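Long-range contacts in putative type VI secretion protein (Escherichia coli, PDB 6SKI), which probably acts as a phospholipase effector of the alpha/beta-hydrolase superfamily, carried by the VgrG spike for delivery by the type VI secretion system: residues 38-42 and 105-109; 157-161 and 201-205; 370-374 and 479-484; 453-458 and 472-478. One frame throughout, in Å; residues are numbered along the deposited sequence.

Contact 1 (38-42 and 105-109)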
loop_
_atom_site.group_PDB
_atom_site.type_symbol
_atom_site.label_atom_id
_atom_site.label_comp_id
_atom_site.label_asym_id
_atom_site.label_seq_id
_atom_site.Cartn_x
_atom_site.Cartn_y
_atom_site.Cartn_z
ATOM N N THR A 38 -7.078 -18.703 -8.044
ATOM C CA THR A 38 -6.422 -17.790 -7.124
ATOM C C THR A 38 -6.601 -16.368 -7.626
ATOM O O THR A 38 -6.305 -16.075 -8.787
ATOM C CB THR A 38 -4.937 -18.116 -6.991
ATOM O OG1 THR A 38 -4.752 -19.533 -7.058
ATOM C CG2 THR A 38 -4.406 -17.602 -5.675
ATOM N N ILE A 39 -7.083 -15.490 -6.755
ATOM C CA ILE A 39 -7.249 -14.083 -7.078
ATOM C C ILE A 39 -6.123 -13.320 -6.403
ATOM O O ILE A 39 -6.018 -13.312 -5.171
ATOM C CB ILE A 39 -8.623 -13.555 -6.645
ATOM C CG1 ILE A 39 -9.719 -14.536 -7.064
ATOM C CG2 ILE A 39 -8.870 -12.184 -7.239
ATOM C CD1 ILE A 39 -11.112 -14.078 -6.721
ATOM N N GLY A 40 -5.279 -12.690 -7.208
ATOM C CA GLY A 40 -4.190 -11.902 -6.679
ATOM C C GLY A 40 -4.657 -10.519 -6.304
ATOM O O GLY A 40 -5.020 -9.723 -7.173
ATOM N N ILE A 41 -4.657 -10.221 -5.012
ATOM C CA ILE A 41 -5.129 -8.943 -4.498
ATOM C C ILE A 41 -3.907 -8.079 -4.252
ATOM O O ILE A 41 -3.007 -8.462 -3.496
ATOM C CB ILE A 41 -5.957 -9.115 -3.218
ATOM C CG1 ILE A 41 -6.826 -10.363 -3.318
ATOM C CG2 ILE A 41 -6.842 -7.914 -3.008
ATOM C CD1 ILE A 41 -8.027 -10.185 -4.201
ATOM N N PHE A 42 -3.867 -6.919 -4.898
ATOM C CA PHE A 42 -2.694 -6.056 -4.884
ATOM C C PHE A 42 -3.117 -4.701 -4.343
ATOM O O PHE A 42 -3.718 -3.900 -5.065
ATOM C CB PHE A 42 -2.094 -5.935 -6.282
ATOM C CG PHE A 42 -1.442 -7.194 -6.763
ATOM C CD1 PHE A 42 -2.119 -8.060 -7.595
ATOM C CD2 PHE A 42 -0.148 -7.505 -6.397
ATOM C CE1 PHE A 42 -1.528 -9.214 -8.034
ATOM C CE2 PHE A 42 0.446 -8.659 -6.842
ATOM C CZ PHE A 42 -0.245 -9.513 -7.658
ATOM N N LEU A 105 4.626 -6.324 -9.098
ATOM C CA LEU A 105 4.073 -7.632 -8.774
ATOM C C LEU A 105 2.775 -7.875 -9.527
ATOM O O LEU A 105 2.511 -8.997 -9.973
ATOM C CB LEU A 105 3.847 -7.744 -7.270
ATOM C CG LEU A 105 5.064 -8.048 -6.404
ATOM C CD1 LEU A 105 4.699 -7.900 -4.948
ATOM C CD2 LEU A 105 5.615 -9.426 -6.679
ATOM N N ASN A 106 1.947 -6.841 -9.672
ATOM C CA ASN A 106 0.729 -6.958 -10.463
ATOM C C ASN A 106 1.054 -7.241 -11.924
ATOM O O ASN A 106 0.447 -8.115 -12.550
ATOM C CB ASN A 106 -0.103 -5.684 -10.322
ATOM C CG ASN A 106 -1.490 -5.826 -10.897
ATOM O OD1 ASN A 106 -2.362 -6.452 -10.301
ATOM N ND2 ASN A 106 -1.707 -5.237 -12.064
ATOM N N ILE A 107 2.015 -6.504 -12.485
ATOM C CA ILE A 107 2.408 -6.720 -13.875
ATOM C C ILE A 107 2.988 -8.115 -14.066
ATOM O O ILE A 107 2.815 -8.727 -15.127
ATOM C CB ILE A 107 3.405 -5.629 -14.320
ATOM C CG1 ILE A 107 2.752 -4.247 -14.290
ATOM C CG2 ILE A 107 3.950 -5.925 -15.703
ATOM C CD1 ILE A 107 1.314 -4.230 -14.744
ATOM N N LEU A 108 3.647 -8.655 -13.043
ATOM C CA LEU A 108 4.329 -9.935 -13.157
ATOM C C LEU A 108 3.498 -11.107 -12.665
ATOM O O LEU A 108 3.808 -12.250 -13.011
ATOM C CB LEU A 108 5.646 -9.905 -12.376
ATOM C CG LEU A 108 6.802 -9.144 -13.012
ATOM C CD1 LEU A 108 7.964 -9.073 -12.046
ATOM C CD2 LEU A 108 7.219 -9.812 -14.301
ATOM N N TYR A 109 2.475 -10.852 -11.858
ATOM C CA TYR A 109 1.536 -11.894 -11.471
ATOM C C TYR A 109 0.958 -12.535 -12.719
ATOM O O TYR A 109 0.366 -11.849 -13.557
ATOM C CB TYR A 109 0.426 -11.292 -10.617
ATOM C CG TYR A 109 -0.425 -12.289 -9.874
ATOM C CD1 TYR A 109 0.000 -12.836 -8.678
ATOM C CD2 TYR A 109 -1.663 -12.668 -10.362
ATOM C CE1 TYR A 109 -0.783 -13.731 -7.995
ATOM C CE2 TYR A 109 -2.450 -13.565 -9.685
ATOM C CZ TYR A 109 -2.004 -14.094 -8.503
ATOM O OH TYR A 109 -2.784 -14.994 -7.820
#
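Phe42 and Tyr109 bury the most surface in this contact, where a central strand of the alpha/beta-hydrolase sheet receives the end of a helix packed on it. The two rings make an offset edge-to-face pair, with centroids 5.2 Å apart and planes at 80°: Phe42 presents its edge, and the face of Tyr109 receives it. The leading atom is Phe42 CZ, which comes within 3.5 Å of Tyr109 CD1. Helix 101-108 attends to the Phe42 ring in another way, by setting backbone against its flat side. Asn106 CA stands almost exactly over the centre of one face, 3.9 Å from the centroid, in a CH-pi contact, while Leu105 CB approaches Phe42 CE2 to 3.5 Å. The amide of Asn106 is swung with CG anti to the backbone N (chi1 -169°), which brings OD1 to 3.2 Å from Phe42 CD1, the amide plane standing nearly perpendicular to the Phe42 ring. Phe194, on strand 184-195, also meets the Phe42 ring, and the two planes are nearly parallel. Sheet and helix are thus joined here by apolar and aromatic packing, and the polar end of Tyr109 looks to a neighbouring strand, where its OH is hydrogen-bonded to Asp192. On its way there the phenol passes close by Gly40, whose lack of a side chain lets Tyr109 CZ lie 3.6 Å from Gly40 CA.

Contact 2 (157-161 and 201-205); sequences VVTKT and AAARH
Thr161 OG1 is the polar meeting point of the contact, held within its own helix by Val158 O and reached weakly from the facing helix by His205 ND1. Both helices belong to the alpha/beta-hydrolase core; helix 198-211 follows strand 184-195 and Ser197, the probable nucleophile, in the manner of a nucleophile elbow. Placed between the backbone N and the carbonyl carbon of its own residue (chi1 66°), Thr161 OG1 donates to Val158 O at 2.5 Å, 22° out of the carbonyl plane. His205 ND1 lies 3.5 Å from Thr161 OG1, near the plane of the imidazole, and Arg209 adds another weak bond to the same oxygen. On the far side of the ring, His205 NE2 has a weak bond with Gly266 O. The axes of the two short segments cross at -60° and pass 8.6 Å apart, with the small Ala201 and Ala202 at the crossing. Val157 fills the crossing with both methyls: CG2 touches Ala201 CB at 3.8 Å, and CG1 reaches Ala202 CA at 3.6 Å. Val158 turns both methyls to the imidazole, CG1 and CG2 each 3.6 Å from His205 CE1.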
loop_
_atom_site.group_PDB
_atom_site.type_symbol
_atom_site.label_atom_id
_atom_site.label_comp_id
_atom_site.label_asym_id
_atom_site.label_seq_id
_atom_site.Cartn_x
_atom_site.Cartn_y
_atom_site.Cartn_z
ATOM N N VAL A 157 -8.217 2.078 5.284
ATOM C CA VAL A 157 -7.864 0.664 5.163
ATOM C C VAL A 157 -9.108 -0.181 4.899
ATOM O O VAL A 157 -9.147 -0.997 3.967
ATOM C CB VAL A 157 -7.115 0.197 6.424
ATOM C CG1 VAL A 157 -7.259 -1.297 6.610
ATOM C CG2 VAL A 157 -5.657 0.601 6.348
ATOM N N VAL A 158 -10.153 0.017 5.705
ATOM C CA VAL A 158 -11.372 -0.769 5.544
ATOM C C VAL A 158 -12.076 -0.406 4.242
ATOM O O VAL A 158 -12.618 -1.274 3.544
ATOM C CB VAL A 158 -12.285 -0.570 6.766
ATOM C CG1 VAL A 158 -13.445 -1.547 6.730
ATOM C CG2 VAL A 158 -11.485 -0.730 8.043
ATOM N N THR A 159 -12.077 0.879 3.891
ATOM C CA THR A 159 -12.669 1.301 2.628
ATOM C C THR A 159 -11.937 0.686 1.446
ATOM O O THR A 159 -12.560 0.340 0.435
ATOM C CB THR A 159 -12.657 2.829 2.543
ATOM O OG1 THR A 159 -13.615 3.361 3.464
ATOM C CG2 THR A 159 -13.002 3.304 1.142
ATOM N N LYS A 160 -10.623 0.504 1.566
ATOM C CA LYS A 160 -9.865 -0.119 0.491
ATOM C C LYS A 160 -10.147 -1.610 0.416
ATOM O O LYS A 160 -10.159 -2.184 -0.672
ATOM C CB LYS A 160 -8.375 0.150 0.670
ATOM C CG LYS A 160 -7.983 1.563 0.291
ATOM C CD LYS A 160 -7.844 1.717 -1.206
ATOM C CE LYS A 160 -7.924 3.169 -1.614
ATOM N NZ LYS A 160 -7.909 3.322 -3.089
ATOM N N THR A 161 -10.386 -2.258 1.557
ATOM C CA THR A 161 -10.817 -3.654 1.490
ATOM C C THR A 161 -12.196 -3.786 0.845
ATOM O O THR A 161 -12.455 -4.756 0.120
ATOM C CB THR A 161 -10.800 -4.290 2.877
ATOM O OG1 THR A 161 -11.793 -3.676 3.703
ATOM C CG2 THR A 161 -9.434 -4.130 3.506
ATOM N N ALA A 201 -1.432 -2.691 5.667
ATOM C CA ALA A 201 -2.480 -2.828 6.662
ATOM C C ALA A 201 -3.769 -3.282 6.004
ATOM O O ALA A 201 -4.380 -4.265 6.441
ATOM C CB ALA A 201 -2.678 -1.504 7.397
ATOM N N ALA A 202 -4.141 -2.641 4.893
ATOM C CA ALA A 202 -5.305 -3.088 4.144
ATOM C C ALA A 202 -5.179 -4.555 3.783
ATOM O O ALA A 202 -6.102 -5.340 4.036
ATOM C CB ALA A 202 -5.486 -2.240 2.886
ATOM N N ALA A 203 -4.011 -4.968 3.282
ATOM C CA ALA A 203 -3.847 -6.373 2.943
ATOM C C ALA A 203 -4.082 -7.235 4.165
ATOM O O ALA A 203 -4.891 -8.170 4.126
ATOM C CB ALA A 203 -2.460 -6.633 2.362
ATOM N N ARG A 204 -3.459 -6.871 5.285
ATOM C CA ARG A 204 -3.666 -7.637 6.501
ATOM C C ARG A 204 -5.135 -7.628 6.880
ATOM O O ARG A 204 -5.720 -8.688 7.136
ATOM C CB ARG A 204 -2.792 -7.074 7.617
ATOM C CG ARG A 204 -1.314 -7.255 7.338
ATOM C CD ARG A 204 -0.457 -6.348 8.185
ATOM N NE ARG A 204 -0.440 -6.739 9.586
ATOM C CZ ARG A 204 0.605 -6.569 10.385
ATOM N NH1 ARG A 204 1.711 -6.019 9.913
ATOM N NH2 ARG A 204 0.547 -6.951 11.649
ATOM N N HIS A 205 -5.773 -6.458 6.802
ATOM C CA HIS A 205 -7.197 -6.396 7.089
ATOM C C HIS A 205 -7.963 -7.327 6.167
ATOM O O HIS A 205 -8.772 -8.138 6.630
ATOM C CB HIS A 205 -7.702 -4.960 6.957
ATOM C CG HIS A 205 -9.083 -4.756 7.497
ATOM N ND1 HIS A 205 -10.142 -4.376 6.705
ATOM C CD2 HIS A 205 -9.579 -4.890 8.749
ATOM C CE1 HIS A 205 -11.231 -4.280 7.445
ATOM N NE2 HIS A 205 -10.915 -4.583 8.690
#

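Contact 3 (370-374 and 479-484); sequences HILPH and LYIIGK
His370 and Gly483 bring the loop after helix 350-362 close against helix 476-483, and here the fit is tight. Gly483 offers no side chain, and its CA-H points at His370 O across 3.3 Å in a CA-H...O contact. Beside it the His370 imidazole lies over Leu479: CB is centred beneath one face, 3.5 Å from the ring centroid, in a CH-pi contact, and Leu479 CD1 extends to 3.4 Å from His370 NE2. His374, four residues further along, works into the same helix. His374 NE2 donates to Tyr480 O over 2.8 Å, but the angle of 130° makes the bond weak. That carbonyl already accepts a weak helical bond from Lys484 N, so it has two donors, neither of them ideally placed. The backbone N of Lys484 also stands over one face of the imidazole, toward its rim, without bonding to it.

Toward solvent the contact is more exposed and has no sound polar bond. With CG anti to the backbone N (chi1 -179°), the Tyr480 ring is brought in against the loop, meeting that of His374 obliquely, with planes at 39° and His374 CE1 over one face. The exposed Pro373 adds an apolar touch at the ring edge, CB to Tyr480 CE1 at 3.4 Å. The aliphatic chain of Lys484 completes this outer side, with Lys484 CG 3.3 Å from His374 CE1. The whole is a loop packed against the C-terminal part of helix 476-483, with close backbone approach at Gly483, whose CA lies 4.8 Å from His370 CA.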
loop_
_atom_site.group_PDB
_atom_site.type_symbol
_atom_site.label_atom_id
_atom_site.label_comp_id
_atom_site.label_asym_id
_atom_site.label_seq_id
_atom_site.Cartn_x
_atom_site.Cartn_y
_atom_site.Cartn_z
ATOM N N HIS A 370 25.589 4.539 6.712
ATOM C CA HIS A 370 25.843 4.149 5.336
ATOM C C HIS A 370 25.206 5.083 4.322
ATOM O O HIS A 370 25.464 4.939 3.125
ATOM C CB HIS A 370 25.342 2.721 5.107
ATOM C CG HIS A 370 25.926 1.724 6.058
ATOM N ND1 HIS A 370 27.253 1.355 6.025
ATOM C CD2 HIS A 370 25.369 1.035 7.081
ATOM C CE1 HIS A 370 27.486 0.473 6.981
ATOM N NE2 HIS A 370 26.360 0.262 7.635
ATOM N N ILE A 371 24.396 6.042 4.768
ATOM C CA ILE A 371 23.749 6.984 3.867
ATOM C C ILE A 371 24.528 8.289 3.757
ATOM O O ILE A 371 24.540 8.903 2.679
ATOM C CB ILE A 371 22.304 7.261 4.332
ATOM C CG1 ILE A 371 21.457 5.995 4.223
ATOM C CG2 ILE A 371 21.662 8.369 3.523
ATOM C CD1 ILE A 371 20.558 5.757 5.413
ATOM N N LEU A 372 25.210 8.702 4.815
ATOM C CA LEU A 372 25.940 9.960 4.872
ATOM C C LEU A 372 27.213 9.955 4.030
ATOM O O LEU A 372 27.551 10.994 3.450
ATOM C CB LEU A 372 26.276 10.297 6.324
ATOM C CG LEU A 372 25.063 10.601 7.198
ATOM C CD1 LEU A 372 25.504 11.103 8.556
ATOM C CD2 LEU A 372 24.138 11.596 6.525
ATOM N N PRO A 373 27.963 8.848 3.939
ATOM C CA PRO A 373 29.172 8.864 3.104
ATOM C C PRO A 373 28.908 9.077 1.624
ATOM O O PRO A 373 29.872 9.239 0.866
ATOM C CB PRO A 373 29.774 7.481 3.359
ATOM C CG PRO A 373 29.372 7.203 4.746
ATOM C CD PRO A 373 27.935 7.614 4.745
ATOM N N HIS A 374 27.652 9.089 1.186
ATOM C CA HIS A 374 27.323 9.238 -0.223
ATOM C C HIS A 374 26.775 10.621 -0.540
ATOM O O HIS A 374 26.318 10.861 -1.661
ATOM C CB HIS A 374 26.334 8.152 -0.639
ATOM C CG HIS A 374 26.857 6.767 -0.431
ATOM N ND1 HIS A 374 27.832 6.212 -1.229
ATOM C CD2 HIS A 374 26.556 5.832 0.499
ATOM C CE1 HIS A 374 28.109 4.995 -0.800
ATOM N NE2 HIS A 374 27.342 4.737 0.244
ATOM N N LEU A 479 26.942 -2.974 3.035
ATOM C CA LEU A 479 25.986 -1.984 3.502
ATOM C C LEU A 479 26.305 -0.591 2.989
ATOM O O LEU A 479 25.391 0.211 2.807
ATOM C CB LEU A 479 25.944 -1.975 5.028
ATOM C CG LEU A 479 25.056 -3.039 5.664
ATOM C CD1 LEU A 479 24.954 -2.819 7.157
ATOM C CD2 LEU A 479 23.683 -3.030 5.024
ATOM N N TYR A 480 27.570 -0.307 2.691
ATOM C CA TYR A 480 27.957 0.943 2.047
ATOM C C TYR A 480 27.480 0.976 0.599
ATOM O O TYR A 480 26.841 1.945 0.153
ATOM C CB TYR A 480 29.478 1.081 2.129
ATOM C CG TYR A 480 30.069 2.335 1.538
ATOM C CD1 TYR A 480 30.087 3.520 2.252
ATOM C CD2 TYR A 480 30.635 2.325 0.272
ATOM C CE1 TYR A 480 30.637 4.662 1.718
ATOM C CE2 TYR A 480 31.186 3.464 -0.271
ATOM C CZ TYR A 480 31.183 4.631 0.457
ATOM O OH TYR A 480 31.731 5.773 -0.077
ATOM N N ILE A 481 27.760 -0.102 -0.137
ATOM C CA ILE A 481 27.287 -0.203 -1.513
ATOM C C ILE A 481 25.769 -0.093 -1.565
ATOM O O ILE A 481 25.207 0.510 -2.486
ATOM C CB ILE A 481 27.784 -1.511 -2.153
ATOM C CG1 ILE A 481 29.309 -1.571 -2.111
ATOM C CG2 ILE A 481 27.283 -1.629 -3.572
ATOM C CD1 ILE A 481 29.865 -2.957 -2.313
ATOM N N ILE A 482 25.080 -0.654 -0.571
ATOM C CA ILE A 482 23.633 -0.494 -0.510
ATOM C C ILE A 482 23.274 0.928 -0.104
ATOM O O ILE A 482 22.242 1.459 -0.529
ATOM C CB ILE A 482 23.022 -1.528 0.451
ATOM C CG1 ILE A 482 23.242 -2.943 -0.077
ATOM C CG2 ILE A 482 21.536 -1.287 0.633
ATOM C CD1 ILE A 482 23.064 -4.007 0.972
ATOM N N GLY A 483 24.124 1.577 0.691
ATOM C CA GLY A 483 23.899 2.957 1.060
ATOM C C GLY A 483 23.938 3.903 -0.110
ATOM O O GLY A 483 23.398 5.009 -0.016
ATOM N N LYS A 484 24.566 3.495 -1.215
ATOM C CA LYS A 484 24.400 4.274 -2.440
ATOM C C LYS A 484 22.941 4.337 -2.877
ATOM O O LYS A 484 22.534 5.304 -3.526
ATOM C CB LYS A 484 25.233 3.698 -3.584
ATOM C CG LYS A 484 26.672 3.395 -3.260
ATOM C CD LYS A 484 27.403 2.880 -4.486
ATOM C CE LYS A 484 28.903 3.105 -4.372
ATOM N NZ LYS A 484 29.406 2.846 -2.994
#

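Contact 4 (453-458 and 472-478); sequences FLADKA and QAFTEEE
Lys457 reaches across from helix 452-466 fully stretched, and its ammonium group is held by two oxygens of 472-478. CG is anti to the backbone N (chi1 -178°), and the rest of the chain stays extended, so that NZ arrives between Ala473 O and Glu478 OE1. The bond from Lys457 NZ to Ala473 O is 2.9 Å long, with the donor 36° above the carbonyl plane. The salt bridge between Lys457 NZ and Glu478 OE1 is modelled at 2.4 Å, too short to be taken literally at this resolution. With CG anti to the carbonyl carbon (chi1 -67°), the extended chain of Glu478 points back to the start of its own helix, where Glu478 OE1 accepts the N-H of Thr475 N at 3.0 Å. Thr475 is the N-cap and Glu478 the third helical residue, so this bond is the glutamate half of a capping box, and the lysine joins the cap to the neighbouring helix. Phe474, just before the cap, slides past the lysine in the opposite direction and lays CE1 3.5 Å from Lys457 CG. Its ring edge faces Leu454 O and the methyl of Ala458, with Phe474 CZ 3.8 Å from Ala458 CB. Leu454 packs against the chain of Glu478, Leu454 CD2 3.5 Å from Glu478 CG.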
loop_
_atom_site.group_PDB
_atom_site.type_symbol
_atom_site.label_atom_id
_atom_site.label_comp_id
_atom_site.label_asym_id
_atom_site.label_seq_id
_atom_site.Cartn_x
_atom_site.Cartn_y
_atom_site.Cartn_z
ATOM N N PHE A 453 25.069 -9.346 -7.179
ATOM C CA PHE A 453 25.411 -10.342 -6.171
ATOM C C PHE A 453 24.721 -10.035 -4.852
ATOM O O PHE A 453 24.184 -10.940 -4.202
ATOM C CB PHE A 453 26.930 -10.411 -5.994
ATOM C CG PHE A 453 27.370 -10.909 -4.643
ATOM C CD1 PHE A 453 27.489 -12.266 -4.395
ATOM C CD2 PHE A 453 27.699 -10.018 -3.632
ATOM C CE1 PHE A 453 27.901 -12.726 -3.157
ATOM C CE2 PHE A 453 28.109 -10.475 -2.393
ATOM C CZ PHE A 453 28.212 -11.830 -2.157
ATOM N N LEU A 454 24.669 -8.756 -4.475
ATOM C CA LEU A 454 23.970 -8.378 -3.256
ATOM C C LEU A 454 22.520 -8.821 -3.295
ATOM O O LEU A 454 22.006 -9.332 -2.293
ATOM C CB LEU A 454 24.042 -6.869 -3.049
ATOM C CG LEU A 454 25.424 -6.323 -2.726
ATOM C CD1 LEU A 454 25.396 -4.812 -2.648
ATOM C CD2 LEU A 454 25.888 -6.925 -1.428
ATOM N N ALA A 455 21.869 -8.700 -4.454
ATOM C CA ALA A 455 20.491 -9.155 -4.546
ATOM C C ALA A 455 20.401 -10.634 -4.226
ATOM O O ALA A 455 19.549 -11.052 -3.434
ATOM C CB ALA A 455 19.931 -8.877 -5.934
ATOM N N ASP A 456 21.318 -11.428 -4.785
ATOM C CA ASP A 456 21.356 -12.842 -4.451
ATOM C C ASP A 456 21.436 -13.025 -2.947
ATOM O O ASP A 456 20.626 -13.752 -2.358
ATOM C CB ASP A 456 22.546 -13.506 -5.136
ATOM C CG ASP A 456 22.343 -13.667 -6.623
ATOM O OD1 ASP A 456 21.280 -13.251 -7.125
ATOM O OD2 ASP A 456 23.250 -14.202 -7.293
ATOM N N LYS A 457 22.343 -12.292 -2.296
ATOM C CA LYS A 457 22.461 -12.404 -0.850
ATOM C C LYS A 457 21.144 -12.053 -0.185
ATOM O O LYS A 457 20.652 -12.803 0.667
ATOM C CB LYS A 457 23.586 -11.508 -0.339
ATOM C CG LYS A 457 23.801 -11.603 1.159
ATOM C CD LYS A 457 25.214 -11.216 1.537
ATOM C CE LYS A 457 25.368 -11.133 3.042
ATOM N NZ LYS A 457 26.649 -10.486 3.427
ATOM N N ALA A 458 20.513 -10.963 -0.627
ATOM C CA ALA A 458 19.226 -10.592 -0.060
ATOM C C ALA A 458 18.216 -11.707 -0.256
ATOM O O ALA A 458 17.518 -12.091 0.690
ATOM C CB ALA A 458 18.725 -9.294 -0.690
ATOM N N GLN A 472 22.154 -14.277 6.879
ATOM C CA GLN A 472 23.534 -13.806 6.906
ATOM C C GLN A 472 23.519 -12.326 6.565
ATOM O O GLN A 472 23.246 -11.948 5.421
ATOM C CB GLN A 472 24.396 -14.593 5.926
ATOM C CG GLN A 472 24.545 -16.064 6.271
ATOM C CD GLN A 472 25.505 -16.298 7.415
ATOM O OE1 GLN A 472 26.588 -15.718 7.459
ATOM N NE2 GLN A 472 25.112 -17.151 8.353
ATOM N N ALA A 473 23.810 -11.486 7.551
ATOM C CA ALA A 473 23.633 -10.055 7.386
ATOM C C ALA A 473 24.629 -9.499 6.377
ATOM O O ALA A 473 25.674 -10.092 6.097
ATOM C CB ALA A 473 23.786 -9.338 8.725
ATOM N N PHE A 474 24.288 -8.341 5.825
ATOM C CA PHE A 474 25.168 -7.663 4.890
ATOM C C PHE A 474 26.355 -7.073 5.637
ATOM O O PHE A 474 26.193 -6.440 6.684
ATOM C CB PHE A 474 24.413 -6.556 4.155
ATOM C CG PHE A 474 23.479 -7.054 3.092
ATOM C CD1 PHE A 474 23.961 -7.704 1.974
ATOM C CD2 PHE A 474 22.117 -6.860 3.209
ATOM C CE1 PHE A 474 23.102 -8.155 1.001
ATOM C CE2 PHE A 474 21.257 -7.310 2.237
ATOM C CZ PHE A 474 21.750 -7.958 1.134
ATOM N N THR A 475 27.552 -7.287 5.101
ATOM C CA THR A 475 28.734 -6.705 5.710
ATOM C C THR A 475 28.727 -5.190 5.513
ATOM O O THR A 475 27.923 -4.636 4.760
ATOM C CB THR A 475 30.003 -7.321 5.125
ATOM O OG1 THR A 475 29.992 -7.186 3.701
ATOM C CG2 THR A 475 30.088 -8.791 5.482
ATOM N N GLU A 476 29.639 -4.512 6.212
ATOM C CA GLU A 476 29.631 -3.053 6.190
ATOM C C GLU A 476 30.039 -2.510 4.828
ATOM O O GLU A 476 29.568 -1.448 4.413
ATOM C CB GLU A 476 30.522 -2.504 7.300
ATOM C CG GLU A 476 30.203 -3.111 8.649
ATOM C CD GLU A 476 29.122 -2.343 9.386
ATOM O OE1 GLU A 476 28.243 -2.990 9.994
ATOM O OE2 GLU A 476 29.149 -1.096 9.354
ATOM N N GLU A 477 30.916 -3.219 4.115
ATOM C CA GLU A 477 31.198 -2.845 2.733
ATOM C C GLU A 477 29.956 -3.008 1.871
ATOM O O GLU A 477 29.614 -2.130 1.064
ATOM C CB GLU A 477 32.338 -3.697 2.175
ATOM C CG GLU A 477 33.568 -3.799 3.065
ATOM C CD GLU A 477 33.416 -4.832 4.170
ATOM O OE1 GLU A 477 32.515 -4.673 5.020
ATOM O OE2 GLU A 477 34.197 -5.807 4.184
ATOM N N GLU A 478 29.262 -4.132 2.040
ATOM C CA GLU A 478 28.015 -4.354 1.332
ATOM C C GLU A 478 26.960 -3.347 1.757
ATOM O O GLU A 478 26.185 -2.876 0.922
ATOM C CB GLU A 478 27.533 -5.778 1.587
ATOM C CG GLU A 478 28.423 -6.834 0.968
ATOM C CD GLU A 478 27.971 -8.234 1.300
ATOM O OE1 GLU A 478 27.300 -8.409 2.337
ATOM O OE2 GLU A 478 28.287 -9.161 0.528
#

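How the contacts relate
The contacts fall into two groups. Contacts 1 and 2 lie in the hydrolase core, with centres about 16 Å apart and nearest atoms about 6 Å apart; contact 1 uses strand 22-43, whose Phe43 is touched by Ala202 of contact 2. Contacts 3 and 4 lie farther out, with centres about 13 Å apart; they touch where Leu479 and Ile482 meet Phe474. The groups are separated by about 28 to 34 Å between centres, yet helix 416-431 touches Leu105 of contact 1 and Ala458 of contact 4. Along the chain contact 1 precedes contact 2, and both precede contact 3, whose segments bracket contact 4. Helix 476-483, shared by both, meets the 370-374 loop and helix 452-466.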